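Local coordinates for N-acylethanolamine-hydrolyzing acid amidase beta-subunit (Caenorhabditis elegans, PDB 6DY3), which probably hydrolyses bioactive fatty acid amides such as N-palmitoylethanolamine to ethanolamine and free fatty acids, as the beta subunit of an alpha/beta heterodimer, at residues Q59-S65 / P217-A223; T209-V214 / S229-L233; I30-V34 / S45-A50. One frame throughout, in Å; residues are numbered along the deposited sequence.

How the interactions relate
All three contacts involve the two antiparallel sheets of the Ntn-hydrolase fold. Interaction 3 is a hairpin at one edge of the larger sheet within this chain; interaction 1 lies on the same sheet, their centres about 17 Å apart, joined through a probable hydrogen bond between Gln59 O and Ser45 N (2.9 Å). Interaction 2 pairs the last two strands of the other sheet within this chain and faces interaction 3, centres about 11 Å apart, with Phe211 CE1 packed 3.5 Å from Leu47 CD1. The helix 222-226 links interactions 1 and 2 along the chain. Interaction 2 comes nearest the active site: the Phe211 side chain lies about 8 Å from that of Cys1, the nucleophile by similarity.

Interaction 1 (Q59-S65 / P217-A223); sequences QRPGEYS and PGLPDSA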
loop_
_atom_site.group_PDB
_atom_site.type_symbol
_atom_site.label_atom_id
_atom_site.label_comp_id
_atom_site.label_asym_id
_atom_site.label_seq_id
_atom_site.Cartn_x
_atom_site.Cartn_y
_atom_site.Cartn_z
ATOM N N GLN B 59 -1.350 -2.776 8.971
ATOM C CA GLN B 59 -0.821 -2.767 10.326
ATOM C C GLN B 59 -1.147 -4.079 11.026
ATOM O O GLN B 59 -2.275 -4.575 10.952
ATOM C CB GLN B 59 -1.401 -1.599 11.132
ATOM C CG GLN B 59 -0.870 -1.498 12.548
ATOM C CD GLN B 59 -1.602 -0.454 13.362
ATOM O OE1 GLN B 59 -1.018 0.551 13.764
ATOM N NE2 GLN B 59 -2.886 -0.692 13.624
ATOM N N ARG B 60 -0.148 -4.627 11.716
ATOM C CA ARG B 60 -0.368 -5.712 12.660
ATOM C C ARG B 60 -0.463 -5.078 14.046
ATOM O O ARG B 60 0.575 -4.773 14.652
ATOM C CB ARG B 60 0.779 -6.720 12.599
ATOM C CG ARG B 60 0.667 -7.883 13.562
ATOM C CD ARG B 60 -0.118 -9.032 12.968
ATOM N NE ARG B 60 0.155 -10.292 13.655
ATOM C CZ ARG B 60 -0.386 -11.459 13.323
ATOM N NH1 ARG B 60 -1.235 -11.538 12.305
ATOM N NH2 ARG B 60 -0.077 -12.552 14.008
ATOM N N PRO B 61 -1.660 -4.863 14.594
ATOM C CA PRO B 61 -1.780 -3.998 15.775
ATOM C C PRO B 61 -0.865 -4.437 16.909
ATOM O O PRO B 61 -0.763 -5.621 17.234
ATOM C CB PRO B 61 -3.262 -4.112 16.151
ATOM C CG PRO B 61 -3.745 -5.348 15.464
ATOM C CD PRO B 61 -2.949 -5.461 14.215
ATOM N N GLY B 62 -0.168 -3.464 17.491
ATOM C CA GLY B 62 0.751 -3.719 18.575
ATOM C C GLY B 62 2.125 -4.199 18.158
ATOM O O GLY B 62 3.025 -4.246 19.003
ATOM N N GLU B 63 2.328 -4.551 16.890
ATOM C CA GLU B 63 3.571 -5.189 16.467
ATOM C C GLU B 63 4.292 -4.394 15.388
ATOM O O GLU B 63 5.447 -4.005 15.592
ATOM C CB GLU B 63 3.281 -6.621 16.001
ATOM C CG GLU B 63 2.646 -7.491 17.087
ATOM C CD GLU B 63 3.602 -7.800 18.243
ATOM O OE1 GLU B 63 4.807 -7.488 18.138
ATOM O OE2 GLU B 63 3.142 -8.356 19.265
ATOM N N TYR B 64 3.668 -4.158 14.237
ATOM C CA TYR B 64 4.336 -3.421 13.175
ATOM C C TYR B 64 3.308 -2.915 12.175
ATOM O O TYR B 64 2.169 -3.390 12.124
ATOM C CB TYR B 64 5.370 -4.288 12.453
ATOM C CG TYR B 64 4.769 -5.476 11.738
ATOM C CD1 TYR B 64 4.460 -5.410 10.386
ATOM C CD2 TYR B 64 4.510 -6.661 12.409
ATOM C CE1 TYR B 64 3.916 -6.489 9.723
ATOM C CE2 TYR B 64 3.964 -7.746 11.752
ATOM C CZ TYR B 64 3.669 -7.653 10.411
ATOM O OH TYR B 64 3.125 -8.732 9.756
ATOM N N SER B 65 3.742 -1.957 11.360
ATOM C CA SER B 65 2.954 -1.451 10.251
ATOM C C SER B 65 3.817 -1.449 8.995
ATOM O O SER B 65 5.049 -1.422 9.061
ATOM C CB SER B 65 2.404 -0.040 10.541
ATOM O OG SER B 65 3.447 0.871 10.818
ATOM N N PRO B 217 1.997 1.584 15.403
ATOM C CA PRO B 217 1.717 0.223 15.886
ATOM C C PRO B 217 2.039 0.019 17.355
ATOM O O PRO B 217 1.449 -0.867 17.983
ATOM C CB PRO B 217 2.597 -0.655 14.985
ATOM C CG PRO B 217 3.660 0.252 14.480
ATOM C CD PRO B 217 3.025 1.596 14.348
ATOM N N GLY B 218 2.938 0.815 17.931
ATOM C CA GLY B 218 3.304 0.643 19.325
ATOM C C GLY B 218 2.257 1.097 20.322
ATOM O O GLY B 218 2.395 0.792 21.511
ATOM N N LEU B 219 1.234 1.821 19.877
ATOM C CA LEU B 219 0.217 2.305 20.794
ATOM C C LEU B 219 -0.536 1.132 21.424
ATOM O O LEU B 219 -0.742 0.096 20.785
ATOM C CB LEU B 219 -0.772 3.209 20.063
ATOM C CG LEU B 219 -0.326 4.631 19.711
ATOM C CD1 LEU B 219 -1.433 5.326 18.935
ATOM C CD2 LEU B 219 0.049 5.441 20.946
ATOM N N PRO B 220 -0.977 1.272 22.675
ATOM C CA PRO B 220 -1.833 0.229 23.262
ATOM C C PRO B 220 -3.183 0.103 22.579
ATOM O O PRO B 220 -3.850 -0.926 22.742
ATOM C CB PRO B 220 -1.982 0.675 24.721
ATOM C CG PRO B 220 -1.722 2.141 24.700
ATOM C CD PRO B 220 -0.705 2.363 23.629
ATOM N N ASP B 221 -3.606 1.113 21.825
ATOM C CA ASP B 221 -4.854 1.092 21.076
ATOM C C ASP B 221 -4.594 1.389 19.603
ATOM O O ASP B 221 -5.340 2.128 18.953
ATOM C CB ASP B 221 -5.849 2.095 21.658
ATOM C CG ASP B 221 -5.301 3.517 21.670
ATOM O OD1 ASP B 221 -4.084 3.692 21.908
ATOM O OD2 ASP B 221 -6.085 4.460 21.423
ATOM N N SER B 222 -3.520 0.807 19.059
ATOM C CA SER B 222 -3.102 1.130 17.696
ATOM C C SER B 222 -4.218 0.859 16.699
ATOM O O SER B 222 -4.395 1.616 15.737
ATOM C CB SER B 222 -1.849 0.334 17.327
ATOM O OG SER B 222 -2.091 -1.060 17.391
ATOM N N ALA B 223 -4.985 -0.213 16.908
ATOM C CA ALA B 223 -6.088 -0.508 16.002
ATOM C C ALA B 223 -7.144 0.588 16.049
ATOM O O ALA B 223 -7.644 1.019 15.006
ATOM C CB ALA B 223 -6.708 -1.864 16.347
HETATM O O HOH W 1 -1.779 2.839 14.423
#
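Gly62, at the bend between strands 57-60 and 64-70, comes up against Pro217, their CA atoms 4.9 Å apart, and its CA makes a CA-H...O contact with the Pro217 carbonyl oxygen. The bend itself is knit at Arg60, whose carbonyl oxygen accepts from both Glu63 N and Tyr64 N. Pro217 packs on the returning strand: CB is 3.7 Å from the carbonyl carbon of Tyr64, while CG and CD meet the hydroxyl of Ser65, with Ser65 OG 3.6 Å from Pro217 CD. That hydroxyl is hydrogen-bonded outside the contact, to His15 ND1. From the other strand, Gln59 reaches across with an extended chain (chi1 -178°, chi2 -172°), which carries its amide between Pro217 and Ser222. Gln59 OE1 rests 3.5 Å from Pro217 CA, and Gln59 NE2 gives a weak, nearly straight bond to Ser222 O at 3.5 Å. One water donates to both Gln59 OE1 and Ser222 O, a second link between the same residues. Ser222 OG is set against Pro61, 3.5 Å from its CB, and Pro61 CB also meets Ala223 CB. The arrangement is a beta hairpin whose turn carries a classic beta bulge, Glu63 and Tyr64 both facing Arg60, packed against the loop that leads into helix 222-226 and the first turn of that helix.

Interaction 2 (T209-V214 / S229-L233); sequences TVFSTV and STWIL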
loop_
_atom_site.group_PDB
_atom_site.type_symbol
_atom_site.label_atom_id
_atom_site.label_comp_id
_atom_site.label_asym_id
_atom_site.label_seq_id
_atom_site.Cartn_x
_atom_site.Cartn_y
_atom_site.Cartn_z
ATOM N N THR B 209 -2.899 13.273 -4.554
ATOM C CA THR B 209 -2.967 12.575 -3.278
ATOM C C THR B 209 -4.396 12.109 -3.015
ATOM O O THR B 209 -5.324 12.922 -2.971
ATOM C CB THR B 209 -2.474 13.478 -2.151
ATOM O OG1 THR B 209 -1.185 14.006 -2.485
ATOM C CG2 THR B 209 -2.369 12.694 -0.854
ATOM N N VAL B 210 -4.568 10.793 -2.861
ATOM C CA VAL B 210 -5.884 10.231 -2.562
ATOM C C VAL B 210 -6.177 10.319 -1.072
ATOM O O VAL B 210 -7.203 10.868 -0.652
ATOM C CB VAL B 210 -5.978 8.779 -3.067
ATOM C CG1 VAL B 210 -7.281 8.119 -2.596
ATOM C CG2 VAL B 210 -5.890 8.747 -4.573
ATOM N N PHE B 211 -5.290 9.761 -0.250
ATOM C CA PHE B 211 -5.465 9.812 1.191
ATOM C C PHE B 211 -4.128 10.028 1.879
ATOM O O PHE B 211 -3.059 9.787 1.315
ATOM C CB PHE B 211 -6.128 8.539 1.745
ATOM C CG PHE B 211 -5.312 7.281 1.572
ATOM C CD1 PHE B 211 -4.221 7.021 2.384
ATOM C CD2 PHE B 211 -5.685 6.329 0.643
ATOM C CE1 PHE B 211 -3.493 5.866 2.235
ATOM C CE2 PHE B 211 -4.962 5.163 0.497
ATOM C CZ PHE B 211 -3.869 4.930 1.294
ATOM N N SER B 212 -4.220 10.479 3.123
ATOM C CA SER B 212 -3.098 10.570 4.044
ATOM C C SER B 212 -3.458 9.764 5.283
ATOM O O SER B 212 -4.599 9.823 5.749
ATOM C CB SER B 212 -2.799 12.022 4.436
ATOM O OG SER B 212 -2.398 12.809 3.334
ATOM N N THR B 213 -2.493 9.013 5.817
ATOM C CA THR B 213 -2.743 8.161 6.969
ATOM C C THR B 213 -1.537 8.177 7.896
ATOM O O THR B 213 -0.406 8.447 7.483
ATOM C CB THR B 213 -3.069 6.716 6.545
ATOM O OG1 THR B 213 -3.537 5.970 7.676
ATOM C CG2 THR B 213 -1.852 6.032 5.968
ATOM N N VAL B 214 -1.804 7.899 9.167
ATOM C CA VAL B 214 -0.770 7.773 10.183
ATOM C C VAL B 214 -1.015 6.477 10.938
ATOM O O VAL B 214 -2.160 6.140 11.259
ATOM C CB VAL B 214 -0.756 8.975 11.153
ATOM C CG1 VAL B 214 0.341 8.804 12.198
ATOM C CG2 VAL B 214 -0.578 10.290 10.393
ATOM N N SER B 229 -7.510 7.520 11.732
ATOM C CA SER B 229 -6.386 8.390 11.408
ATOM C C SER B 229 -6.259 8.709 9.919
ATOM O O SER B 229 -5.426 9.543 9.550
ATOM C CB SER B 229 -5.083 7.754 11.902
ATOM O OG SER B 229 -4.822 6.550 11.209
ATOM N N THR B 230 -7.042 8.076 9.054
ATOM C CA THR B 230 -6.911 8.299 7.623
ATOM C C THR B 230 -7.807 9.436 7.163
ATOM O O THR B 230 -8.925 9.606 7.654
ATOM C CB THR B 230 -7.243 7.031 6.844
ATOM O OG1 THR B 230 -6.419 5.966 7.324
ATOM C CG2 THR B 230 -6.990 7.224 5.362
ATOM N N TRP B 231 -7.311 10.193 6.190
ATOM C CA TRP B 231 -7.961 11.397 5.693
ATOM C C TRP B 231 -8.027 11.310 4.177
ATOM O O TRP B 231 -6.988 11.264 3.511
ATOM C CB TRP B 231 -7.186 12.638 6.140
ATOM C CG TRP B 231 -7.704 13.945 5.638
ATOM C CD1 TRP B 231 -7.160 14.712 4.653
ATOM C CD2 TRP B 231 -8.858 14.660 6.113
ATOM N NE1 TRP B 231 -7.904 15.858 4.476
ATOM C CE2 TRP B 231 -8.951 15.848 5.361
ATOM C CE3 TRP B 231 -9.822 14.407 7.097
ATOM C CZ2 TRP B 231 -9.967 16.778 5.558
ATOM C CZ3 TRP B 231 -10.829 15.332 7.290
ATOM C CH2 TRP B 231 -10.895 16.502 6.525
ATOM N N ILE B 232 -9.235 11.261 3.635
ATOM C CA ILE B 232 -9.426 11.298 2.192
ATOM C C ILE B 232 -9.454 12.760 1.770
ATOM O O ILE B 232 -10.302 13.532 2.231
ATOM C CB ILE B 232 -10.713 10.569 1.782
ATOM C CG1 ILE B 232 -10.651 9.118 2.259
ATOM C CG2 ILE B 232 -10.900 10.643 0.265
ATOM C CD1 ILE B 232 -11.899 8.331 1.995
ATOM N N LEU B 233 -8.523 13.147 0.900
ATOM C CA LEU B 233 -8.350 14.570 0.661
ATOM C C LEU B 233 -9.425 15.112 -0.281
ATOM O O LEU B 233 -9.869 14.414 -1.193
ATOM C CB LEU B 233 -6.971 14.847 0.082
ATOM C CG LEU B 233 -5.890 14.726 1.159
ATOM C CD1 LEU B 233 -5.327 13.326 1.156
ATOM C CD2 LEU B 233 -4.799 15.749 0.998
#
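Phe211 meets the partner segment with little of its ring: the CG2 methyl of Thr230 lies 4.1 Å from Phe211 CD1, and the rest of the aromatic group leads off to Leu19, Leu47, Phe49 and Thr31. Its chi1 of 64° places CG between the backbone N and the carbonyl carbon, and the ring leads away from strand 231-232. The Trp231 indole likewise leaves the contact, emerging on the face that carries Ser212 and packing on Leu10 of the alpha subunit; its CB alone stays near Ser212 O. Between the rings runs an antiparallel pairing. Ser212 and Trp231 form the hydrogen-bonded pair, Ser212 N to Trp231 O at 2.9 Å and Trp231 N to Ser212 O at 2.8 Å, and Leu233 N continues it to Val210 O at 3.1 Å. Leu233 then folds CD1 back over the strand, 3.5 Å from Phe211 CA and 3.6 Å from Thr209 CG2. At the other end hydroxyls take over: Thr213 OG1 and Thr230 OG1 bond at 2.9 Å, either being able to donate, while Ser229 OG donates in the carbonyl plane to Val214 O at 2.7 Å. Ser212 OG turns instead to Asn18, Thr209 OG1 to Asp20, and Ile232 O bonds Arg12 of the alpha subunit. Where backbone pairing runs out, side-chain hydroxyls thus continue the link between the segments, giving polar atoms of largely buried residues partners within the contact, with the Thr213 side chain about 4 Å from that of Arg17, important for activity by similarity.

Interaction 3 (I30-V34 / S45-A50); sequences ITIHV and SGLTFA
Strands 31-38 and 41-49 form an antiparallel beta hairpin, in which Thr31, Ile32, His33 and Val34 pair with Phe49, Thr48, Leu47 and Gly46 at the edge of the larger sheet within this chain. Ile32 with Thr48 and Val34 with Gly46 are the hydrogen-bonded pairs: Ile32 N to Thr48 O is 3.0 Å, and Val34 N meets Gly46 O at 2.9 Å, the donor nearly in line with the C=O bond. Ala50 N extends the pairing to Ile30 O at 3.1 Å, on a lone pair in the carbonyl plane. On one face stand Thr31, His33, Leu47 and Phe49. Thr31 and Phe49 lie side by side, Thr31 OG1 at the ring edge 3.5 Å from Phe49 CD2, while that hydroxyl bonds to Leu27 O. The His33 ring swings out opposite the backbone N (chi1 177°) and lies beside the other strand: Gly46 O sits over one face toward the rim, and Leu47 CD2 comes in at the edge, 4.0 Å from His33 CB. Replacing His33 by alanine is likely to leave the Phe226 ring without its edge-to-face mate and to open a gap beside Leu47 and His16 of the alpha subunit. On the opposite face Ile32 and Thr48 run alongside each other, Ile32 CG1 3.9 Å from Thr48 CG2, and Val34 CG2 approaches the same methyl obliquely. Beyond the hairpin, strand 57-60 follows on the side of 41-49. On the other side, Ile32, His33 and Val34 pair in parallel with an alpha-subunit strand, which carries the sheet across the interface, while strand 209-215 and helix 222-226 pack over the face of Leu47.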
loop_
_atom_site.group_PDB
_atom_site.type_symbol
_atom_site.label_atom_id
_atom_site.label_comp_id
_atom_site.label_asym_id
_atom_site.label_seq_id
_atom_site.Cartn_x
_atom_site.Cartn_y
_atom_site.Cartn_z
ATOM N N ILE B 30 -13.962 4.983 -3.176
ATOM C CA ILE B 30 -13.969 3.565 -2.826
ATOM C C ILE B 30 -12.834 3.239 -1.864
ATOM O O ILE B 30 -12.502 2.065 -1.656
ATOM C CB ILE B 30 -13.900 2.685 -4.090
ATOM C CG1 ILE B 30 -12.619 2.963 -4.880
ATOM C CG2 ILE B 30 -15.125 2.935 -4.961
ATOM C CD1 ILE B 30 -12.347 1.957 -5.974
ATOM N N THR B 31 -12.241 4.264 -1.259
ATOM C CA THR B 31 -11.211 4.045 -0.251
ATOM C C THR B 31 -11.865 3.638 1.064
ATOM O O THR B 31 -12.775 4.315 1.553
ATOM C CB THR B 31 -10.367 5.307 -0.057
ATOM O OG1 THR B 31 -9.723 5.652 -1.288
ATOM C CG2 THR B 31 -9.297 5.089 1.009
ATOM N N ILE B 32 -11.395 2.531 1.640
ATOM C CA ILE B 32 -11.992 1.968 2.846
ATOM C C ILE B 32 -10.894 1.536 3.810
ATOM O O ILE B 32 -9.758 1.257 3.414
ATOM C CB ILE B 32 -12.923 0.777 2.508
ATOM C CG1 ILE B 32 -12.134 -0.328 1.799
ATOM C CG2 ILE B 32 -14.102 1.242 1.656
ATOM C CD1 ILE B 32 -12.913 -1.605 1.581
ATOM N N HIS B 33 -11.236 1.512 5.092
ATOM C CA HIS B 33 -10.395 0.930 6.125
ATOM C C HIS B 33 -11.004 -0.399 6.551
ATOM O O HIS B 33 -12.224 -0.513 6.699
ATOM C CB HIS B 33 -10.261 1.870 7.330
ATOM C CG HIS B 33 -9.464 1.293 8.457
ATOM N ND1 HIS B 33 -10.007 0.429 9.380
ATOM C CD2 HIS B 33 -8.165 1.450 8.808
ATOM C CE1 HIS B 33 -9.081 0.076 10.253
ATOM N NE2 HIS B 33 -7.953 0.681 9.928
ATOM N N VAL B 34 -10.158 -1.409 6.725
ATOM C CA VAL B 34 -10.609 -2.776 6.951
ATOM C C VAL B 34 -9.912 -3.344 8.178
ATOM O O VAL B 34 -8.702 -3.169 8.358
ATOM C CB VAL B 34 -10.343 -3.665 5.721
ATOM C CG1 VAL B 34 -10.565 -5.127 6.063
ATOM C CG2 VAL B 34 -11.241 -3.241 4.563
ATOM N N SER B 45 -5.026 -5.002 10.139
ATOM C CA SER B 45 -5.853 -3.991 9.504
ATOM C C SER B 45 -5.142 -3.473 8.262
ATOM O O SER B 45 -3.948 -3.714 8.054
ATOM C CB SER B 45 -6.158 -2.837 10.468
ATOM O OG SER B 45 -6.690 -3.320 11.688
ATOM N N GLY B 46 -5.888 -2.763 7.427
ATOM C CA GLY B 46 -5.312 -2.203 6.225
ATOM C C GLY B 46 -6.245 -1.224 5.556
ATOM O O GLY B 46 -7.449 -1.187 5.827
ATOM N N LEU B 47 -5.655 -0.401 4.701
ATOM C CA LEU B 47 -6.401 0.428 3.772
ATOM C C LEU B 47 -6.423 -0.273 2.421
ATOM O O LEU B 47 -5.456 -0.936 2.035
ATOM C CB LEU B 47 -5.772 1.815 3.649
ATOM C CG LEU B 47 -5.931 2.742 4.860
ATOM C CD1 LEU B 47 -4.979 3.930 4.762
ATOM C CD2 LEU B 47 -7.363 3.229 4.979
ATOM N N THR B 48 -7.555 -0.197 1.740
ATOM C CA THR B 48 -7.651 -0.769 0.409
ATOM C C THR B 48 -8.811 -0.086 -0.300
ATOM O O THR B 48 -9.342 0.926 0.172
ATOM C CB THR B 48 -7.805 -2.296 0.466
ATOM O OG1 THR B 48 -7.739 -2.829 -0.863
ATOM C CG2 THR B 48 -9.131 -2.698 1.117
ATOM N N PHE B 49 -9.225 -0.654 -1.426
ATOM C CA PHE B 49 -10.269 -0.061 -2.241
ATOM C C PHE B 49 -11.219 -1.156 -2.694
ATOM O O PHE B 49 -10.825 -2.312 -2.852
ATOM C CB PHE B 49 -9.659 0.674 -3.435
ATOM C CG PHE B 49 -8.387 1.404 -3.098
ATOM C CD1 PHE B 49 -7.165 0.748 -3.136
ATOM C CD2 PHE B 49 -8.413 2.737 -2.726
ATOM C CE1 PHE B 49 -5.995 1.407 -2.821
ATOM C CE2 PHE B 49 -7.239 3.406 -2.410
ATOM C CZ PHE B 49 -6.030 2.737 -2.458
ATOM N N ALA B 50 -12.482 -0.786 -2.886
ATOM C CA ALA B 50 -13.466 -1.747 -3.362
ATOM C C ALA B 50 -12.965 -2.412 -4.635
ATOM O O ALA B 50 -12.519 -1.734 -5.562
ATOM C CB ALA B 50 -14.801 -1.046 -3.614
#